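Local coordinates for protein ZYG-9 (Caenorhabditis elegans, PDB 2OF3) that organises microtubules and spindle poles during meiosis and mitosis in the one-cell embryo, and is needed for default positioning of the oocyte nucleus, at residues 49-52 against 53-56; 179-182 against 183-186; 219-222 against 223-226. All coordinates share one frame; numbering follows the deposited sequence.

Interaction 1. Residues 49-52 against 53-56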
loop_
_atom_site.group_PDB
_atom_site.type_symbol
_atom_site.label_atom_id
_atom_site.label_comp_id
_atom_site.label_asym_id
_atom_site.label_seq_id
_atom_site.Cartn_x
_atom_site.Cartn_y
_atom_site.Cartn_z
ATOM N N VAL A 49 -6.033 28.354 -4.338
ATOM C CA VAL A 49 -5.870 28.180 -5.775
ATOM C C VAL A 49 -4.421 28.092 -6.167
ATOM O O VAL A 49 -4.104 27.404 -7.130
ATOM C CB VAL A 49 -6.622 29.277 -6.616
ATOM C CG1 VAL A 49 -8.004 29.503 -6.073
ATOM C CG2 VAL A 49 -5.839 30.574 -6.609
ATOM N N SER A 50 -3.509 28.737 -5.434
ATOM C CA SER A 50 -2.080 28.608 -5.814
ATOM C C SER A 50 -1.540 27.234 -5.579
ATOM O O SER A 50 -0.714 26.770 -6.367
ATOM C CB SER A 50 -1.174 29.596 -5.070
ATOM O OG SER A 50 -1.281 29.402 -3.678
ATOM N N LEU A 51 -1.972 26.553 -4.504
ATOM C CA LEU A 51 -1.672 25.098 -4.399
ATOM C C LEU A 51 -2.387 24.292 -5.477
ATOM O O LEU A 51 -1.783 23.429 -6.118
ATOM C CB LEU A 51 -2.019 24.569 -3.001
ATOM C CG LEU A 51 -1.673 23.100 -2.714
ATOM C CD1 LEU A 51 -0.226 22.762 -2.979
ATOM C CD2 LEU A 51 -2.041 22.778 -1.238
ATOM N N MET A 52 -3.667 24.585 -5.704
ATOM C CA MET A 52 -4.427 23.908 -6.761
ATOM C C MET A 52 -3.778 24.007 -8.132
ATOM O O MET A 52 -3.741 23.000 -8.892
ATOM C CB MET A 52 -5.885 24.420 -6.818
ATOM C CG MET A 52 -6.785 23.952 -5.631
ATOM S SD MET A 52 -7.035 22.176 -5.569
ATOM C CE MET A 52 -8.084 21.975 -6.978
ATOM N N SER A 53 -3.296 25.210 -8.501
ATOM C CA SER A 53 -2.606 25.378 -9.805
ATOM C C SER A 53 -1.401 24.513 -9.936
ATOM O O SER A 53 -1.117 24.054 -11.029
ATOM C CB SER A 53 -2.175 26.832 -10.051
ATOM O OG SER A 53 -3.268 27.678 -9.750
ATOM N N GLN A 54 -0.676 24.275 -8.836
ATOM C CA GLN A 54 0.514 23.402 -8.912
ATOM C C GLN A 54 0.117 21.933 -8.987
ATOM O O GLN A 54 0.668 21.159 -9.785
ATOM C CB GLN A 54 1.449 23.628 -7.703
ATOM C CG GLN A 54 2.096 25.037 -7.625
ATOM C CD GLN A 54 2.691 25.356 -6.245
ATOM O OE1 GLN A 54 2.263 24.820 -5.204
ATOM N NE2 GLN A 54 3.655 26.261 -6.227
ATOM N N LEU A 55 -0.835 21.559 -8.128
ATOM C CA LEU A 55 -1.323 20.181 -8.027
ATOM C C LEU A 55 -1.824 19.684 -9.360
ATOM O O LEU A 55 -1.578 18.553 -9.723
ATOM C CB LEU A 55 -2.437 20.072 -6.952
ATOM C CG LEU A 55 -2.013 20.054 -5.464
ATOM C CD1 LEU A 55 -3.228 19.977 -4.562
ATOM C CD2 LEU A 55 -1.101 18.912 -5.182
ATOM N N PHE A 56 -2.521 20.498 -10.118
ATOM C CA PHE A 56 -3.052 20.033 -11.378
ATOM C C PHE A 56 -2.458 20.623 -12.665
ATOM O O PHE A 56 -3.057 20.574 -13.708
ATOM C CB PHE A 56 -4.573 20.064 -11.375
ATOM C CG PHE A 56 -5.183 19.258 -10.274
ATOM C CD1 PHE A 56 -5.391 19.798 -9.048
ATOM C CD2 PHE A 56 -5.511 17.954 -10.456
ATOM C CE1 PHE A 56 -5.914 19.061 -8.060
ATOM C CE2 PHE A 56 -6.024 17.237 -9.438
ATOM C CZ PHE A 56 -6.233 17.805 -8.261
#
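Met52 and Phe56, four residues apart where helix 49-55 ends, lie side by side and point the same way, Phe56 being the first residue beyond the helix. Followed outward, the methionine begins with CB against the backbone of Ser53; the chain then bends at both chi2 (-64°) and chi3 (-71°), which folds the thioether over toward the phenylalanine. SD lies 4.1 Å from Phe56 CE1, beside the ring and near its plane, a Met-aromatic contact made at the edge. The terminal methyl ends the path, with Met52 CE 3.8 Å from Phe56 CE1. A flexible, unbranched residue suits this place because it can curl along a neighbouring ring. Phe56 N donates to Met52 O at 3.0 Å, and that oxygen also lies at the edge of the ring, in its plane.

One turn earlier, Val49 O is gripped twice by Ser53: its N donates at 2.7 Å, while its OG donates at 2.8 Å from the opposite face of the carbonyl plane. A small hydroxyl on this exposed side can fold back onto its own helix. On the buried side, Leu51 CG meets Leu55 CD1 at 3.9 Å.

Leu51 and Gln54 face helix 60-76, whereas Met52, Leu55 and Phe56 pack on helix 33-44; Trp91 of helix 85-95 meets the Phe56 ring edge-to-face, and its NE1 donates a hydrogen bond to Leu55 O.

Interaction 2. Residues 179-182 against 183-186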
loop_
_atom_site.group_PDB
_atom_site.type_symbol
_atom_site.label_atom_id
_atom_site.label_comp_id
_atom_site.label_asym_id
_atom_site.label_seq_id
_atom_site.Cartn_x
_atom_site.Cartn_y
_atom_site.Cartn_z
ATOM N N LYS A 179 2.042 -9.123 -13.045
ATOM C CA LYS A 179 3.086 -9.590 -13.980
ATOM C C LYS A 179 4.482 -9.173 -13.531
ATOM O O LYS A 179 5.487 -9.688 -14.011
ATOM C CB LYS A 179 2.882 -8.999 -15.379
ATOM C CG LYS A 179 1.606 -9.399 -16.093
ATOM C CD LYS A 179 1.519 -10.885 -16.313
ATOM C CE LYS A 179 0.226 -11.189 -17.061
ATOM N NZ LYS A 179 -0.934 -10.794 -16.167
ATOM N N ASN A 180 4.549 -8.215 -12.633
ATOM C CA ASN A 180 5.812 -7.660 -12.201
ATOM C C ASN A 180 6.365 -8.537 -11.051
ATOM O O ASN A 180 5.772 -8.625 -9.963
ATOM C CB ASN A 180 5.603 -6.184 -11.800
ATOM C CG ASN A 180 6.919 -5.485 -11.345
ATOM O OD1 ASN A 180 7.653 -5.991 -10.496
ATOM N ND2 ASN A 180 7.208 -4.312 -11.933
ATOM N N ALA A 181 7.473 -9.235 -11.314
ATOM C CA ALA A 181 7.980 -10.180 -10.338
ATOM C C ALA A 181 8.457 -9.498 -9.080
ATOM O O ALA A 181 8.393 -10.095 -8.001
ATOM C CB ALA A 181 9.139 -11.054 -10.955
ATOM N N ARG A 182 8.943 -8.263 -9.175
ATOM C CA ARG A 182 9.378 -7.541 -7.955
ATOM C C ARG A 182 8.198 -7.237 -7.067
ATOM O O ARG A 182 8.293 -7.356 -5.863
ATOM C CB ARG A 182 10.106 -6.239 -8.293
ATOM C CG ARG A 182 11.484 -6.443 -8.870
ATOM C CD ARG A 182 12.007 -5.123 -9.374
ATOM N NE ARG A 182 13.441 -5.201 -9.654
ATOM C CZ ARG A 182 13.967 -5.000 -10.858
ATOM N NH1 ARG A 182 13.196 -4.706 -11.905
ATOM N NH2 ARG A 182 15.275 -5.085 -11.005
ATOM N N GLN A 183 7.075 -6.838 -7.668
ATOM C CA GLN A 183 5.826 -6.695 -6.895
ATOM C C GLN A 183 5.387 -7.993 -6.230
ATOM O O GLN A 183 5.061 -7.988 -5.043
ATOM C CB GLN A 183 4.691 -6.193 -7.769
ATOM C CG GLN A 183 3.385 -6.061 -6.971
ATOM C CD GLN A 183 2.297 -5.248 -7.682
ATOM O OE1 GLN A 183 2.543 -4.602 -8.677
ATOM N NE2 GLN A 183 1.088 -5.270 -7.121
ATOM N N ARG A 184 5.347 -9.113 -6.946
ATOM C CA ARG A 184 4.991 -10.370 -6.288
ATOM C C ARG A 184 5.921 -10.714 -5.133
ATOM O O ARG A 184 5.435 -11.118 -4.052
ATOM C CB ARG A 184 4.993 -11.545 -7.284
ATOM C CG ARG A 184 4.064 -11.346 -8.462
ATOM C CD ARG A 184 3.841 -12.659 -9.151
ATOM N NE ARG A 184 5.056 -13.225 -9.774
ATOM C CZ ARG A 184 5.539 -12.862 -10.966
ATOM N NH1 ARG A 184 4.939 -11.899 -11.658
ATOM N NH2 ARG A 184 6.630 -13.487 -11.475
ATOM N N SER A 185 7.250 -10.604 -5.316
ATOM C CA SER A 185 8.130 -10.986 -4.228
ATOM C C SER A 185 8.040 -10.026 -3.073
ATOM O O SER A 185 8.028 -10.452 -1.916
ATOM C CB SER A 185 9.594 -11.162 -4.674
ATOM O OG SER A 185 10.064 -9.968 -5.279
ATOM N N GLU A 186 8.000 -8.727 -3.325
ATOM C CA GLU A 186 7.919 -7.793 -2.173
ATOM C C GLU A 186 6.664 -7.976 -1.306
ATOM O O GLU A 186 6.720 -7.838 -0.080
ATOM C CB GLU A 186 7.970 -6.351 -2.687
ATOM C CG GLU A 186 9.370 -5.906 -3.219
ATOM C CD GLU A 186 10.405 -5.729 -2.126
ATOM O OE1 GLU A 186 10.178 -4.940 -1.168
ATOM O OE2 GLU A 186 11.463 -6.392 -2.207
#
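Arg184 folds its guanidinium back over Ala181, with CA of the alanine 3.5 Å above the plane toward the rim and Ala181 CB also 3.5 Å from Arg184 NH2. The bend at chi3 (-65°) turns the chain toward the start of the helix. The flat group can then reach past the first turn, where NH1 makes a weak bond to Lys179 O, which lies near the guanidinium plane; NH1 also donates to Ser178 O, and NH2 forms a salt bridge with Asp218. The alanine offers its CA and methyl as an apolar surface for the guanidinium.

Asn180 is the N-cap of helix 181-198, one of the many helices of this all-helical TOG domain. Because chi1 of Asn180 is -179°, CG stands beside the carbonyl carbon, and the amide oxygen comes over the first turn to accept from Gln183 N: OD1 to N is 3.0 Å, the donor lying well above the amide plane. A short side chain ending in an acceptor suits a place where the first backbone N-H groups lack a preceding turn. Further along, Ser185 N donates to Ala181 O at 3.0 Å. The hydroxyl beside it has two carbonyls within reach, Ser185 OG lying 3.2 Å from both Ala181 O and Arg182 O.

Interaction 3. Residues 219-222 against 223-226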
loop_
_atom_site.group_PDB
_atom_site.type_symbol
_atom_site.label_atom_id
_atom_site.label_comp_id
_atom_site.label_asym_id
_atom_site.label_seq_id
_atom_site.Cartn_x
_atom_site.Cartn_y
_atom_site.Cartn_z
ATOM N N LYS A 219 8.541 -18.486 -11.954
ATOM C CA LYS A 219 9.699 -18.313 -12.861
ATOM C C LYS A 219 10.840 -17.533 -12.198
ATOM O O LYS A 219 12.018 -17.705 -12.520
ATOM C CB LYS A 219 9.161 -17.534 -14.073
ATOM C CG LYS A 219 10.142 -17.098 -15.116
ATOM C CD LYS A 219 9.660 -15.792 -15.944
ATOM C CE LYS A 219 8.498 -16.079 -16.977
ATOM N NZ LYS A 219 8.536 -15.231 -18.285
ATOM N N ASP A 220 10.473 -16.636 -11.274
ATOM C CA ASP A 220 11.389 -15.718 -10.636
ATOM C C ASP A 220 11.912 -16.217 -9.284
ATOM O O ASP A 220 11.123 -16.619 -8.398
ATOM C CB ASP A 220 10.657 -14.377 -10.505
ATOM C CG ASP A 220 11.536 -13.304 -9.926
ATOM O OD1 ASP A 220 12.124 -12.534 -10.702
ATOM O OD2 ASP A 220 11.693 -13.224 -8.698
ATOM N N VAL A 221 13.229 -16.225 -9.116
ATOM C CA VAL A 221 13.833 -16.781 -7.892
ATOM C C VAL A 221 13.443 -16.027 -6.614
ATOM O O VAL A 221 13.333 -16.627 -5.525
ATOM C CB VAL A 221 15.390 -16.893 -8.002
ATOM C CG1 VAL A 221 16.039 -15.529 -7.972
ATOM C CG2 VAL A 221 15.974 -17.772 -6.890
ATOM N N ASN A 222 13.245 -14.715 -6.701
ATOM C CA ASN A 222 12.916 -13.975 -5.473
ATOM C C ASN A 222 11.504 -14.315 -5.031
ATOM O O ASN A 222 11.255 -14.387 -3.832
ATOM C CB ASN A 222 13.066 -12.470 -5.655
ATOM C CG ASN A 222 14.447 -12.089 -6.162
ATOM O OD1 ASN A 222 14.582 -11.410 -7.186
ATOM N ND2 ASN A 222 15.472 -12.586 -5.504
ATOM N N VAL A 223 10.592 -14.500 -5.980
ATOM C CA VAL A 223 9.214 -14.908 -5.683
ATOM C C VAL A 223 9.201 -16.300 -5.066
ATOM O O VAL A 223 8.596 -16.526 -3.984
ATOM C CB VAL A 223 8.334 -14.875 -6.961
ATOM C CG1 VAL A 223 6.850 -15.308 -6.648
ATOM C CG2 VAL A 223 8.386 -13.482 -7.645
ATOM N N ARG A 224 9.915 -17.233 -5.702
ATOM C CA ARG A 224 10.004 -18.612 -5.166
ATOM C C ARG A 224 10.526 -18.627 -3.776
ATOM O O ARG A 224 9.969 -19.304 -2.959
ATOM C CB ARG A 224 10.961 -19.475 -6.000
ATOM C CG ARG A 224 10.433 -19.729 -7.375
ATOM C CD ARG A 224 11.123 -20.979 -7.942
ATOM N NE ARG A 224 12.566 -20.759 -8.150
ATOM C CZ ARG A 224 13.101 -20.132 -9.193
ATOM N NH1 ARG A 224 12.333 -19.558 -10.123
ATOM N NH2 ARG A 224 14.428 -20.042 -9.298
ATOM N N ASN A 225 11.645 -17.935 -3.519
ATOM C CA ASN A 225 12.257 -17.950 -2.195
ATOM C C ASN A 225 11.337 -17.367 -1.103
ATOM O O ASN A 225 11.250 -17.885 -0.013
ATOM C CB ASN A 225 13.546 -17.147 -2.223
ATOM C CG ASN A 225 14.504 -17.596 -1.159
ATOM O OD1 ASN A 225 14.886 -16.826 -0.279
ATOM N ND2 ASN A 225 14.803 -18.894 -1.166
ATOM N N ALA A 226 10.640 -16.284 -1.423
ATOM C CA ALA A 226 9.712 -15.623 -0.473
ATOM C C ALA A 226 8.482 -16.531 -0.266
ATOM O O ALA A 226 7.983 -16.623 0.873
ATOM C CB ALA A 226 9.291 -14.236 -1.031
#
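The chain enters helix 221-238 from an extended Asp220 (psi 128°), and the first i to i+4 bonds follow at once, Arg224 N donating to Asp220 O at 3.0 Å and Asn225 N to Val221 O. Asp220 is the N-cap of this TOG-domain helix. Its OD2 accepts from Val223 N at 3.2 Å through the anti lone pair, and more weakly from Asn222 N, so one carboxylate oxygen serves two N-H groups of the first turn. Aspartate suits the cap doubly, since its negative charge should also be favoured at the positive end of the helix dipole. The same oxygen touches Val223 CG2, whose side chain crosses that of the aspartate at about a right angle; beta-branched and apolar, the buried Val223 packs on Leu188 of helix 181-198 and on Phe215.

Arg224 bends at chi3 (-66°) and lays its guanidinium across the backbone of Val221, CA of which lies 3.5 Å above one face. Arginine suits this place because its chain is long enough to reach back beyond the cap: NH1 donates to Asp218 O and lies 3.0 Å from Lys219 O, near the guanidinium plane. On the same face as that CA, Val221 CB lies 3.5 Å from Arg224 NH2, the other terminal nitrogen.

From the N terminus the chain first meets interaction 1, within the short helix 49-55, then interactions 2 and 3 at the starts of helices 181-198 and 221-238. Each is local and closes no long loop; they follow in series, neither nesting nor crossing. Interaction 1 stands apart, its centre about 34 Å from that of interaction 2 and about 43 Å from that of interaction 3, near the N-terminal end of the elongated domain. The other two have centres about 9 Å apart and touch: Ala181 CB meets Asp220 OD1 at 3.3 Å, and Ser185 packs on 222-223. Two capped helix starts thus lie side by side, and Asp218 serves both, through its carboxylate to Arg184 and its carbonyl oxygen to Arg224.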